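Local coordinates for protein diaminopimelate decarboxylase (Psychromonas ingrahamii, PDB 4XG1) that probably catalyses the pyridoxal-phosphate-dependent decarboxylation of meso-diaminopimelate to L-lysine, the final step of this route of lysine biosynthesis, at residues 321-326 against 366-371; 341-346 against 358-363; 192-197 against 230-235; 147-152 against 181-186. One frame throughout, in Å; residues are numbered along the deposited sequence.

Interaction 1 of 4, residues 321-326 against 366-371; sequences QNIIPL and DYLVIR
Ile-324 and Val-369 form the hydrogen-bonded pair at the middle of this antiparallel contact. Ile-324 N donates to Val-369 O at 2.9 Å, and Val-369 N donates back to Ile-324 O. Arg-371 N adds a nearly straight bond to Asn-322 O (2.8 Å, 175° at the hydrogen). The neighbouring pairs, Ile-323 with Ile-370 and Pro-325 with Leu-368, are non-hydrogen-bonded and share one face of the sheet. There Ile-323 CG2 reaches Leu-368 CB at 4.1 Å. On the other face Ile-324 CG1 lies 4.0 Å from Val-369 CB. Ile-324 holds CG1 between its backbone N and carbonyl carbon (chi1 67°), which brings CD1 to 3.7 Å from Arg-371 CD. Leu-326 runs alongside Tyr-367, with Leu-326 CD2 3.6 Å from Tyr-367 CB.

Gln-321 crosses Ile-370 at about a right angle, its CB 3.9 Å from Ile-370 CG2. Its chain then bends, and the amide makes weak hydrogen bonds to Arg-313 and Ser-372 O. Replacing Gln-321 with alanine removes that amide and would probably leave Arg-313 and Ser-372 O without these partners. The guanidinium of Arg-371 turns to Asp-2 in a salt bridge. Strand 284-294 pairs with 367-371 as well. Backbone bonds and apolar branches thus join the strands, while Gln-321 makes a weak link from their end to Arg-313, a predicted substrate-binding residue.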
loop_
_atom_site.group_PDB
_atom_site.type_symbol
_atom_site.label_atom_id
_atom_site.label_comp_id
_atom_site.label_asym_id
_atom_site.label_seq_id
_atom_site.Cartn_x
_atom_site.Cartn_y
_atom_site.Cartn_z
ATOM N N GLN B 321 16.198 0.114 -5.577
ATOM C CA GLN B 321 16.645 0.406 -4.245
ATOM C C GLN B 321 17.884 -0.480 -3.997
ATOM O O GLN B 321 17.860 -1.691 -4.244
ATOM C CB GLN B 321 15.508 0.031 -3.297
ATOM C CG GLN B 321 15.147 1.146 -2.344
ATOM C CD GLN B 321 13.918 1.973 -2.620
ATOM O OE1 GLN B 321 13.025 1.672 -3.389
ATOM N NE2 GLN B 321 13.891 3.074 -1.943
ATOM N N ASN B 322 19.003 0.127 -3.637
ATOM C CA ASN B 322 20.228 -0.613 -3.479
ATOM C C ASN B 322 20.070 -1.608 -2.315
ATOM O O ASN B 322 19.503 -1.269 -1.287
ATOM C CB ASN B 322 21.390 0.354 -3.216
ATOM C CG ASN B 322 22.761 -0.309 -3.354
ATOM O OD1 ASN B 322 22.926 -1.320 -4.026
ATOM N ND2 ASN B 322 23.740 0.285 -2.739
ATOM N N ILE B 323 20.584 -2.820 -2.499
ATOM C CA ILE B 323 20.523 -3.873 -1.500
ATOM C C ILE B 323 21.949 -4.365 -1.222
ATOM O O ILE B 323 22.609 -4.890 -2.120
ATOM C CB ILE B 323 19.657 -5.029 -1.974
ATOM C CG1 ILE B 323 18.255 -4.512 -2.328
ATOM C CG2 ILE B 323 19.573 -6.097 -0.892
ATOM C CD1 ILE B 323 17.280 -5.576 -2.839
ATOM N N ILE B 324 22.403 -4.181 0.019
ATOM C CA ILE B 324 23.769 -4.434 0.418
ATOM C C ILE B 324 23.845 -5.343 1.649
ATOM O O ILE B 324 22.920 -5.382 2.451
ATOM C CB ILE B 324 24.506 -3.127 0.732
ATOM C CG1 ILE B 324 23.928 -2.452 1.961
ATOM C CG2 ILE B 324 24.440 -2.219 -0.465
ATOM C CD1 ILE B 324 24.642 -1.174 2.329
ATOM N N PRO B 325 24.980 -6.058 1.820
ATOM C CA PRO B 325 25.102 -7.013 2.912
ATOM C C PRO B 325 25.404 -6.300 4.209
ATOM O O PRO B 325 25.859 -5.180 4.208
ATOM C CB PRO B 325 26.286 -7.898 2.478
ATOM C CG PRO B 325 27.146 -6.991 1.681
ATOM C CD PRO B 325 26.199 -6.038 0.980
ATOM N N LEU B 326 25.146 -6.976 5.313
ATOM C CA LEU B 326 25.390 -6.416 6.622
ATOM C C LEU B 326 26.881 -6.400 6.960
ATOM O O LEU B 326 27.339 -5.584 7.766
ATOM C CB LEU B 326 24.606 -7.227 7.638
ATOM C CG LEU B 326 24.445 -6.587 9.001
ATOM C CD1 LEU B 326 23.675 -5.280 8.904
ATOM C CD2 LEU B 326 23.733 -7.547 9.942
ATOM N N ASP B 366 21.604 -14.880 6.535
ATOM C CA ASP B 366 22.228 -13.540 6.454
ATOM C C ASP B 366 21.194 -12.399 6.498
ATOM O O ASP B 366 20.076 -12.544 6.006
ATOM C CB ASP B 366 23.013 -13.409 5.139
ATOM C CG ASP B 366 24.354 -14.117 5.168
ATOM O OD1 ASP B 366 24.913 -14.285 6.277
ATOM O OD2 ASP B 366 24.857 -14.513 4.064
ATOM N N TYR B 367 21.635 -11.253 6.991
ATOM C CA TYR B 367 20.866 -10.039 6.964
ATOM C C TYR B 367 21.246 -9.144 5.773
ATOM O O TYR B 367 22.419 -8.941 5.492
ATOM C CB TYR B 367 21.101 -9.250 8.240
ATOM C CG TYR B 367 20.476 -9.869 9.435
ATOM C CD1 TYR B 367 19.103 -10.029 9.510
ATOM C CD2 TYR B 367 21.237 -10.270 10.512
ATOM C CE1 TYR B 367 18.500 -10.597 10.622
ATOM C CE2 TYR B 367 20.648 -10.841 11.627
ATOM C CZ TYR B 367 19.268 -11.005 11.671
ATOM O OH TYR B 367 18.661 -11.563 12.768
ATOM N N LEU B 368 20.247 -8.604 5.078
ATOM C CA LEU B 368 20.457 -7.616 4.018
ATOM C C LEU B 368 19.820 -6.294 4.378
ATOM O O LEU B 368 18.897 -6.227 5.152
ATOM C CB LEU B 368 19.859 -8.094 2.723
ATOM C CG LEU B 368 20.480 -9.344 2.133
ATOM C CD1 LEU B 368 19.722 -9.817 0.920
ATOM C CD2 LEU B 368 21.907 -9.014 1.756
ATOM N N VAL B 369 20.365 -5.238 3.815
ATOM C CA VAL B 369 19.961 -3.876 4.124
ATOM C C VAL B 369 19.517 -3.290 2.796
ATOM O O VAL B 369 20.257 -3.332 1.815
ATOM C CB VAL B 369 21.138 -3.078 4.699
ATOM C CG1 VAL B 369 20.881 -1.595 4.666
ATOM C CG2 VAL B 369 21.430 -3.527 6.113
ATOM N N ILE B 370 18.301 -2.753 2.776
ATOM C CA ILE B 370 17.748 -2.094 1.598
ATOM C C ILE B 370 17.882 -0.641 1.885
ATOM O O ILE B 370 17.336 -0.147 2.884
ATOM C CB ILE B 370 16.279 -2.451 1.429
ATOM C CG1 ILE B 370 16.184 -3.964 1.368
ATOM C CG2 ILE B 370 15.703 -1.862 0.163
ATOM C CD1 ILE B 370 14.827 -4.472 1.729
ATOM N N ARG B 371 18.622 0.047 1.025
ATOM C CA ARG B 371 18.899 1.437 1.281
ATOM C C ARG B 371 17.819 2.350 0.737
ATOM O O ARG B 371 17.049 1.960 -0.127
ATOM C CB ARG B 371 20.245 1.810 0.712
ATOM C CG ARG B 371 21.400 1.217 1.498
ATOM C CD ARG B 371 22.763 1.821 1.141
ATOM N NE ARG B 371 22.669 3.225 0.726
ATOM C CZ ARG B 371 22.689 4.294 1.533
ATOM N NH1 ARG B 371 22.809 4.160 2.858
ATOM N NH2 ARG B 371 22.555 5.518 0.994
#

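Interaction 2 of 4, residues 341-346 against 358-363; sequences YDIVGP and RQLALA
Leu-362 lays its CD1 methyl over one face of the Tyr-341 ring. This is a CH-pi contact, 4.0 Å from Leu-362 CD1 to the centroid of the Tyr-341 ring and 26° off the normal. Leu-362 CD1 is displaced toward the rim, 3.6 Å from Tyr-341 CD2. The two side chains slide past each other in opposite directions. Tyr-341 carries CG beside its backbone N and anti to the carbonyl carbon (chi1 -68°), which sends the ring along the 358-363 segment. There the ring edge meets a backbone oxygen: Leu-360 O lies in the ring plane, 3.4 Å from Tyr-341 CE2. Leu-360 also meets Ile-343. These side chains cross at about a right angle, with Ile-343 CD1 3.7 Å from Leu-360 CD1.

At the backbone, Tyr-341 and Arg-358 form an antiparallel hydrogen-bonded pair. Tyr-341 N donates to Arg-358 O at 2.8 Å. Arg-358 N donates to Tyr-341 O at the same length. The contact belongs to the beta hairpin of strands 338-344 and 353-361. The axes of strands 341-344 and 358-361 stand 87° apart, and the segments share just this one bridge.

The Arg-358 side chain leads away from the hairpin partner. It makes a cation-pi contact with Trp-320, and its NH1 bonds to Gln-321 O. Further along, Gly-345 O accepts a bond from Lys-171 of the second subunit. Side-chain contact across the segments is therefore apolar and aromatic. Where the strands diverge, the contact passes from backbone bonds to buried carbon surface of Tyr-341, Leu-360 and Leu-362, and the arginine charge is directed elsewhere.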
loop_
_atom_site.group_PDB
_atom_site.type_symbol
_atom_site.label_atom_id
_atom_site.label_comp_id
_atom_site.label_asym_id
_atom_site.label_seq_id
_atom_site.Cartn_x
_atom_site.Cartn_y
_atom_site.Cartn_z
ATOM N N TYR B 341 20.851 -12.762 -7.945
ATOM C CA TYR B 341 19.595 -13.071 -7.271
ATOM C C TYR B 341 18.542 -12.004 -7.544
ATOM O O TYR B 341 18.838 -10.817 -7.590
ATOM C CB TYR B 341 19.798 -13.131 -5.748
ATOM C CG TYR B 341 20.635 -14.261 -5.235
ATOM C CD1 TYR B 341 20.120 -15.543 -5.122
ATOM C CD2 TYR B 341 21.946 -14.040 -4.829
ATOM C CE1 TYR B 341 20.897 -16.581 -4.640
ATOM C CE2 TYR B 341 22.728 -15.072 -4.336
ATOM C CZ TYR B 341 22.198 -16.336 -4.251
ATOM O OH TYR B 341 22.992 -17.344 -3.775
ATOM N N ASP B 342 17.307 -12.457 -7.662
ATOM C CA ASP B 342 16.165 -11.613 -7.380
ATOM C C ASP B 342 15.906 -11.722 -5.893
ATOM O O ASP B 342 15.822 -12.834 -5.331
ATOM C CB ASP B 342 14.964 -12.063 -8.161
ATOM C CG ASP B 342 14.999 -11.581 -9.578
ATOM O OD1 ASP B 342 16.061 -11.039 -10.021
ATOM O OD2 ASP B 342 13.960 -11.742 -10.279
ATOM N N ILE B 343 15.795 -10.578 -5.241
ATOM C CA ILE B 343 15.459 -10.510 -3.818
ATOM C C ILE B 343 13.965 -10.388 -3.668
ATOM O O ILE B 343 13.379 -9.387 -4.055
ATOM C CB ILE B 343 16.109 -9.299 -3.160
ATOM C CG1 ILE B 343 17.581 -9.220 -3.582
ATOM C CG2 ILE B 343 15.969 -9.361 -1.646
ATOM C CD1 ILE B 343 18.350 -10.483 -3.317
ATOM N N VAL B 344 13.344 -11.399 -3.085
ATOM C CA VAL B 344 11.892 -11.455 -3.018
ATOM C C VAL B 344 11.383 -11.865 -1.624
ATOM O O VAL B 344 12.099 -12.485 -0.847
ATOM C CB VAL B 344 11.331 -12.428 -4.077
ATOM C CG1 VAL B 344 11.755 -12.028 -5.477
ATOM C CG2 VAL B 344 11.776 -13.856 -3.785
ATOM N N GLY B 345 10.133 -11.541 -1.331
ATOM C CA GLY B 345 9.614 -11.728 0.004
ATOM C C GLY B 345 8.689 -12.908 0.048
ATOM O O GLY B 345 8.476 -13.550 -0.959
ATOM N N PRO B 346 8.068 -13.150 1.212
ATOM C CA PRO B 346 7.136 -14.246 1.376
ATOM C C PRO B 346 5.749 -14.062 0.789
ATOM O O PRO B 346 4.944 -14.994 0.848
ATOM C CB PRO B 346 7.010 -14.367 2.889
ATOM C CG PRO B 346 8.147 -13.561 3.442
ATOM C CD PRO B 346 8.273 -12.441 2.475
ATOM N N ARG B 358 20.557 -8.899 -8.631
ATOM C CA ARG B 358 21.648 -8.370 -7.823
ATOM C C ARG B 358 22.747 -9.407 -7.607
ATOM O O ARG B 358 22.508 -10.568 -7.305
ATOM C CB ARG B 358 21.123 -7.914 -6.481
ATOM C CG ARG B 358 19.873 -7.057 -6.580
ATOM C CD ARG B 358 20.093 -5.854 -7.483
ATOM N NE ARG B 358 18.898 -5.021 -7.583
ATOM C CZ ARG B 358 18.555 -4.097 -6.693
ATOM N NH1 ARG B 358 19.276 -3.894 -5.593
ATOM N NH2 ARG B 358 17.462 -3.385 -6.901
ATOM N N GLN B 359 23.967 -8.942 -7.785
ATOM C CA GLN B 359 25.177 -9.729 -7.618
ATOM C C GLN B 359 25.510 -9.770 -6.158
ATOM O O GLN B 359 25.977 -8.763 -5.594
ATOM C CB GLN B 359 26.330 -9.059 -8.375
ATOM C CG GLN B 359 26.175 -9.142 -9.882
ATOM C CD GLN B 359 26.892 -10.343 -10.467
ATOM O OE1 GLN B 359 28.105 -10.496 -10.285
ATOM N NE2 GLN B 359 26.152 -11.211 -11.154
ATOM N N LEU B 360 25.249 -10.919 -5.531
ATOM C CA LEU B 360 25.404 -11.026 -4.071
ATOM C C LEU B 360 25.973 -12.364 -3.616
ATOM O O LEU B 360 25.719 -13.397 -4.214
ATOM C CB LEU B 360 24.058 -10.807 -3.369
ATOM C CG LEU B 360 23.430 -9.421 -3.540
ATOM C CD1 LEU B 360 21.951 -9.485 -3.179
ATOM C CD2 LEU B 360 24.168 -8.367 -2.714
ATOM N N ALA B 361 26.721 -12.290 -2.532
ATOM C CA ALA B 361 27.323 -13.439 -1.886
ATOM C C ALA B 361 26.559 -13.689 -0.601
ATOM O O ALA B 361 26.769 -12.998 0.415
ATOM C CB ALA B 361 28.787 -13.149 -1.575
ATOM N N LEU B 362 25.683 -14.675 -0.660
ATOM C CA LEU B 362 24.698 -14.894 0.383
ATOM C C LEU B 362 24.700 -16.309 0.957
ATOM O O LEU B 362 24.794 -17.295 0.225
ATOM C CB LEU B 362 23.293 -14.675 -0.198
ATOM C CG LEU B 362 22.938 -13.332 -0.819
ATOM C CD1 LEU B 362 21.489 -13.358 -1.283
ATOM C CD2 LEU B 362 23.181 -12.209 0.153
ATOM N N ALA B 363 24.561 -16.408 2.271
ATOM C CA ALA B 363 24.119 -17.669 2.887
ATOM C C ALA B 363 22.776 -17.432 3.572
ATOM O O ALA B 363 22.519 -16.332 4.088
ATOM C CB ALA B 363 25.132 -18.148 3.906
#

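Interaction 3 of 4, residues 192-197 against 230-235. With K (potassium ion), chain O.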
loop_
_atom_site.group_PDB
_atom_site.type_symbol
_atom_site.label_atom_id
_atom_site.label_comp_id
_atom_site.label_asym_id
_atom_site.label_seq_id
_atom_site.Cartn_x
_atom_site.Cartn_y
_atom_site.Cartn_z
ATOM N N LEU B 192 -12.493 33.859 3.285
ATOM C CA LEU B 192 -11.156 33.465 2.878
ATOM C C LEU B 192 -10.259 34.636 2.907
ATOM O O LEU B 192 -10.708 35.749 2.725
ATOM C CB LEU B 192 -11.169 32.920 1.456
ATOM C CG LEU B 192 -12.190 31.836 1.129
ATOM C CD1 LEU B 192 -11.942 31.323 -0.281
ATOM C CD2 LEU B 192 -12.157 30.689 2.131
ATOM N N GLU B 193 -8.970 34.394 3.042
ATOM C CA GLU B 193 -8.021 35.437 3.051
ATOM C C GLU B 193 -6.788 34.982 2.297
ATOM O O GLU B 193 -5.993 34.167 2.777
ATOM C CB GLU B 193 -7.665 35.829 4.478
ATOM C CG GLU B 193 -6.672 36.987 4.547
ATOM C CD GLU B 193 -6.253 37.352 5.961
ATOM O OE1 GLU B 193 -6.966 36.977 6.924
ATOM O OE2 GLU B 193 -5.226 38.043 6.098
ATOM N N ILE B 194 -6.571 35.592 1.149
ATOM C CA ILE B 194 -5.457 35.239 0.304
ATOM C C ILE B 194 -4.130 35.556 0.974
ATOM O O ILE B 194 -3.840 36.712 1.275
ATOM C CB ILE B 194 -5.569 35.968 -1.034
ATOM C CG1 ILE B 194 -6.827 35.490 -1.772
ATOM C CG2 ILE B 194 -4.325 35.730 -1.868
ATOM C CD1 ILE B 194 -7.341 36.408 -2.875
ATOM N N LYS B 195 -3.312 34.532 1.190
ATOM C CA LYS B 195 -1.982 34.730 1.766
ATOM C C LYS B 195 -0.855 34.399 0.847
ATOM O O LYS B 195 0.259 34.928 1.028
ATOM C CB LYS B 195 -1.807 33.883 3.027
ATOM C CG LYS B 195 -2.900 34.120 4.062
ATOM C CD LYS B 195 -2.840 35.526 4.649
ATOM C CE LYS B 195 -1.885 35.583 5.819
ATOM N NZ LYS B 195 -1.803 36.978 6.330
ATOM N N GLY B 196 -1.096 33.525 -0.134
ATOM C CA GLY B 196 0.032 33.008 -0.889
ATOM C C GLY B 196 -0.240 32.434 -2.239
ATOM O O GLY B 196 -1.371 32.382 -2.716
ATOM N N VAL B 197 0.858 32.024 -2.865
ATOM C CA VAL B 197 0.822 31.242 -4.089
ATOM C C VAL B 197 1.595 29.955 -3.861
ATOM O O VAL B 197 2.697 29.954 -3.279
ATOM C CB VAL B 197 1.428 32.052 -5.240
ATOM C CG1 VAL B 197 1.816 31.163 -6.427
ATOM C CG2 VAL B 197 0.412 33.084 -5.688
ATOM N N ILE B 230 -4.206 42.458 -5.392
ATOM C CA ILE B 230 -4.153 41.308 -4.518
ATOM C C ILE B 230 -2.748 41.167 -4.040
ATOM O O ILE B 230 -1.834 41.224 -4.782
ATOM C CB ILE B 230 -4.595 40.061 -5.226
ATOM C CG1 ILE B 230 -5.963 40.299 -5.805
ATOM C CG2 ILE B 230 -4.602 38.905 -4.274
ATOM C CD1 ILE B 230 -6.762 39.086 -6.131
ATOM N N THR B 231 -2.607 41.001 -2.744
ATOM C CA THR B 231 -1.324 40.989 -2.082
ATOM C C THR B 231 -0.921 39.603 -1.737
ATOM O O THR B 231 -1.749 38.836 -1.333
ATOM C CB THR B 231 -1.455 41.740 -0.769
ATOM O OG1 THR B 231 -1.836 43.089 -1.037
ATOM C CG2 THR B 231 -0.151 41.702 -0.039
ATOM N N ILE B 232 0.352 39.296 -1.868
ATOM C CA ILE B 232 0.823 37.942 -1.686
ATOM C C ILE B 232 1.950 37.838 -0.685
ATOM O O ILE B 232 3.031 38.234 -0.939
ATOM C CB ILE B 232 1.217 37.303 -3.032
ATOM C CG1 ILE B 232 -0.003 37.098 -3.891
ATOM C CG2 ILE B 232 1.916 35.973 -2.846
ATOM C CD1 ILE B 232 -1.026 36.250 -3.241
ATOM N N SER B 233 1.686 37.235 0.457
ATOM C CA SER B 233 2.637 37.251 1.591
ATOM C C SER B 233 3.723 36.184 1.479
ATOM O O SER B 233 4.852 36.367 1.988
ATOM C CB SER B 233 1.896 37.061 2.910
ATOM O OG SER B 233 0.632 37.704 2.862
ATOM N N HIS B 234 3.381 35.053 0.842
ATOM C CA HIS B 234 4.366 33.957 0.640
ATOM C C HIS B 234 4.163 33.181 -0.659
ATOM O O HIS B 234 3.074 33.170 -1.250
ATOM C CB HIS B 234 4.360 32.984 1.832
ATOM C CG HIS B 234 3.082 32.219 1.985
ATOM N ND1 HIS B 234 2.802 31.080 1.256
ATOM C CD2 HIS B 234 1.996 32.438 2.775
ATOM C CE1 HIS B 234 1.593 30.645 1.568
ATOM N NE2 HIS B 234 1.089 31.442 2.498
ATOM N N LEU B 235 5.254 32.555 -1.075
ATOM C CA LEU B 235 5.289 31.699 -2.238
ATOM C C LEU B 235 5.807 30.331 -1.838
ATOM O O LEU B 235 6.945 30.202 -1.345
ATOM C CB LEU B 235 6.240 32.273 -3.274
ATOM C CG LEU B 235 6.450 31.408 -4.524
ATOM C CD1 LEU B 235 5.189 31.350 -5.364
ATOM C CD2 LEU B 235 7.615 31.970 -5.313
HETATM K K K O . -10.529 37.640 0.466
HETATM O O HOH W 1 -7.973 38.332 0.408
#
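His-234 lays one face of its ring over Gly-196, with Gly-196 CA 3.9 Å from the centroid of the His-234 ring. The ring gets there because CG sits between the backbone N and the carbonyl carbon (chi1 66°). Gly-196 has no side chain to obstruct it. Lys-195 O is gripped by His-234 N, in the carbonyl plane, and by Ser-233 N at 2.8 Å, above that plane. Val-197 N donates to His-234 O at 3.0 Å. These parallel bridges belong to a beta-alpha-beta unit of the TIM barrel, in which helix 209-227 links the two strands. That helix covers Val-197 and Leu-235, side by side with Val-197 CG1 3.5 Å from Leu-235 CD1. Ile-194 CG2 packs nearly as closely, 3.6 Å from Ile-232 CD1. An alanine in place of His-234 would lose the ring, and is likely to leave Gly-196 uncovered and a gap beside Ser-148.

The solvent side is looser. Thr-231 and Ser-233 are exposed, and Ser-233 OG adds a weak bond to Lys-195 O. Lys-195 folds back to Glu-193 in a salt bridge.

At the strand start, potassium is bound by Leu-192 O (3.0 Å), a water, Ser-187 O and Leu-189 O. Ile-194 N donates to that water.

Interaction 4 of 4, residues 147-152 against 181-186; sequences ISIRIN and DVYKIA
In the TIM barrel, Ile-149 on the inner strand 145-152 packs against Tyr-183 on the outer helix 179-188. The two segments run almost antiparallel, 164° apart, with axes 9.7 Å from each other. Ile-149 CG1 sits over one face of the Tyr-183 ring, in a CH-pi contact 3.5 Å from the ring centroid. It is shifted toward the rim, near CE2 and CZ. Ile-149 keeps CG1 beside its backbone N and anti to the carbonyl carbon (chi1 -50°), which sets it over the ring. Its other branch, Ile-149 CG2, meets Val-182 CG2 at 4.1 Å. Ile-151 comes to the ring edge instead, with CD1 4.3 Å from Tyr-183 CE2. One turn on along the helix, Ala-186 CB rests 4.1 Å from Ile-147 CD1.

Ile-149 N points its hydrogen at Tyr-183 OH (3.3 Å), though the place of this oxygen is less sure. Its main polar partner appears to be Gly-196 O on strand 192-198, at a distance too short to be reliable. Val-182 touches Ile-128 of helix 128-140, and Tyr-183 reaches Leu-225 of helix 209-227. The contact is almost wholly apolar and buried. The tyrosine hydroxyl brings a polar atom into it, probably bonded to backbone groups of two adjacent strands.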
loop_
_atom_site.group_PDB
_atom_site.type_symbol
_atom_site.label_atom_id
_atom_site.label_comp_id
_atom_site.label_asym_id
_atom_site.label_seq_id
_atom_site.Cartn_x
_atom_site.Cartn_y
_atom_site.Cartn_z
ATOM N N ILE B 147 -5.346 31.156 2.636
ATOM C CA ILE B 147 -5.301 30.288 1.453
ATOM C C ILE B 147 -4.283 30.696 0.409
ATOM O O ILE B 147 -4.039 31.889 0.217
ATOM C CB ILE B 147 -6.660 30.172 0.781
ATOM C CG1 ILE B 147 -7.040 31.476 0.084
ATOM C CG2 ILE B 147 -7.741 29.760 1.751
ATOM C CD1 ILE B 147 -6.877 31.405 -1.420
ATOM N N SER B 148 -3.633 29.703 -0.193
ATOM C CA SER B 148 -2.957 29.860 -1.460
ATOM C C SER B 148 -3.710 29.044 -2.476
ATOM O O SER B 148 -4.563 28.222 -2.140
ATOM C CB SER B 148 -1.535 29.374 -1.447
ATOM O OG SER B 148 -0.850 29.788 -0.292
ATOM N N ILE B 149 -3.382 29.270 -3.738
ATOM C CA ILE B 149 -3.876 28.432 -4.785
ATOM C C ILE B 149 -2.694 27.675 -5.282
ATOM O O ILE B 149 -1.621 28.240 -5.476
ATOM C CB ILE B 149 -4.464 29.224 -5.942
ATOM C CG1 ILE B 149 -5.481 30.272 -5.441
ATOM C CG2 ILE B 149 -5.138 28.285 -6.956
ATOM C CD1 ILE B 149 -6.798 29.689 -5.014
ATOM N N ARG B 150 -2.878 26.374 -5.450
ATOM C CA ARG B 150 -1.875 25.551 -6.120
ATOM C C ARG B 150 -2.000 25.777 -7.645
ATOM O O ARG B 150 -3.039 25.462 -8.263
ATOM C CB ARG B 150 -2.049 24.072 -5.801
ATOM C CG ARG B 150 -0.906 23.218 -6.334
ATOM C CD ARG B 150 -1.145 21.738 -6.064
ATOM N NE ARG B 150 -0.094 20.933 -6.632
ATOM C CZ ARG B 150 0.054 19.640 -6.432
ATOM N NH1 ARG B 150 -0.753 18.986 -5.635
ATOM N NH2 ARG B 150 1.040 19.010 -7.037
ATOM N N ILE B 151 -0.927 26.306 -8.212
ATOM C CA ILE B 151 -0.892 26.719 -9.565
ATOM C C ILE B 151 0.015 25.812 -10.348
ATOM O O ILE B 151 1.045 25.357 -9.862
ATOM C CB ILE B 151 -0.314 28.148 -9.680
ATOM C CG1 ILE B 151 -1.229 29.141 -8.997
ATOM C CG2 ILE B 151 -0.085 28.550 -11.140
ATOM C CD1 ILE B 151 -2.645 29.101 -9.516
ATOM N N ASN B 152 -0.436 25.507 -11.552
ATOM C CA ASN B 152 0.328 24.752 -12.494
ATOM C C ASN B 152 0.899 25.701 -13.522
ATOM O O ASN B 152 0.221 26.067 -14.496
ATOM C CB ASN B 152 -0.549 23.682 -13.166
ATOM C CG ASN B 152 -1.247 22.787 -12.160
ATOM O OD1 ASN B 152 -0.834 22.695 -11.024
ATOM N ND2 ASN B 152 -2.309 22.117 -12.592
ATOM N N ASP B 181 -8.412 34.440 -12.540
ATOM C CA ASP B 181 -9.825 34.256 -12.415
ATOM C C ASP B 181 -10.186 33.643 -11.075
ATOM O O ASP B 181 -11.182 34.039 -10.473
ATOM C CB ASP B 181 -10.360 33.420 -13.571
ATOM C CG ASP B 181 -10.090 34.069 -14.910
ATOM O OD1 ASP B 181 -8.891 34.270 -15.238
ATOM O OD2 ASP B 181 -11.074 34.374 -15.608
ATOM N N VAL B 182 -9.426 32.652 -10.612
ATOM C CA VAL B 182 -9.817 31.971 -9.380
ATOM C C VAL B 182 -9.306 32.772 -8.189
ATOM O O VAL B 182 -9.947 32.798 -7.146
ATOM C CB VAL B 182 -9.395 30.467 -9.289
ATOM C CG1 VAL B 182 -9.983 29.638 -10.426
ATOM C CG2 VAL B 182 -7.892 30.312 -9.245
ATOM N N TYR B 183 -8.145 33.385 -8.340
ATOM C CA TYR B 183 -7.648 34.245 -7.300
ATOM C C TYR B 183 -8.653 35.342 -7.048
ATOM O O TYR B 183 -8.788 35.825 -5.929
ATOM C CB TYR B 183 -6.296 34.822 -7.655
ATOM C CG TYR B 183 -5.211 34.089 -6.949
ATOM C CD1 TYR B 183 -4.954 34.327 -5.615
ATOM C CD2 TYR B 183 -4.438 33.119 -7.602
ATOM C CE1 TYR B 183 -3.930 33.655 -4.951
ATOM C CE2 TYR B 183 -3.427 32.434 -6.935
ATOM C CZ TYR B 183 -3.182 32.702 -5.612
ATOM O OH TYR B 183 -2.166 32.064 -4.948
ATOM N N LYS B 184 -9.354 35.728 -8.110
ATOM C CA LYS B 184 -10.372 36.741 -8.017
ATOM C C LYS B 184 -11.483 36.232 -7.157
ATOM O O LYS B 184 -11.875 36.880 -6.204
ATOM C CB LYS B 184 -10.906 37.103 -9.408
ATOM C CG LYS B 184 -12.036 38.141 -9.418
ATOM C CD LYS B 184 -12.000 38.971 -10.703
ATOM C CE LYS B 184 -12.922 40.229 -10.667
ATOM N NZ LYS B 184 -13.905 40.293 -9.528
ATOM N N ILE B 185 -12.024 35.086 -7.538
ATOM C CA ILE B 185 -13.130 34.458 -6.817
ATOM C C ILE B 185 -12.812 34.359 -5.343
ATOM O O ILE B 185 -13.666 34.601 -4.501
ATOM C CB ILE B 185 -13.403 33.046 -7.353
ATOM C CG1 ILE B 185 -14.026 33.128 -8.755
ATOM C CG2 ILE B 185 -14.336 32.289 -6.423
ATOM C CD1 ILE B 185 -14.095 31.811 -9.510
ATOM N N ALA B 186 -11.567 34.019 -5.037
ATOM C CA ALA B 186 -11.127 33.930 -3.665
ATOM C C ALA B 186 -11.235 35.286 -2.982
ATOM O O ALA B 186 -11.737 35.376 -1.861
ATOM C CB ALA B 186 -9.689 33.431 -3.597
#

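In the fold
Along the chain, interaction 4 comes first. It closes a loop of 28 residues from strand 145-152 to helix 179-188. Interaction 3 follows in series, opening just after that helix and closing across helix 209-227. The two adjoin, since strands 145-152 and 192-198 are neighbours in the barrel, and Lys-195 N lies 2.9 Å from Ile-147 O in a probable hydrogen bond. Interaction 1 opens at 321-326 and closes at 366-371. Interaction 2, a hairpin from 341-346 to 358-363, is nested inside it. Both belong to the mixed sheet, and Ile-323 CD1 packs on Ile-343 CG1 between them. Interactions 1 and 2 sit across the chain's centre from 3 and 4, with centres about 46 to 52 Å apart.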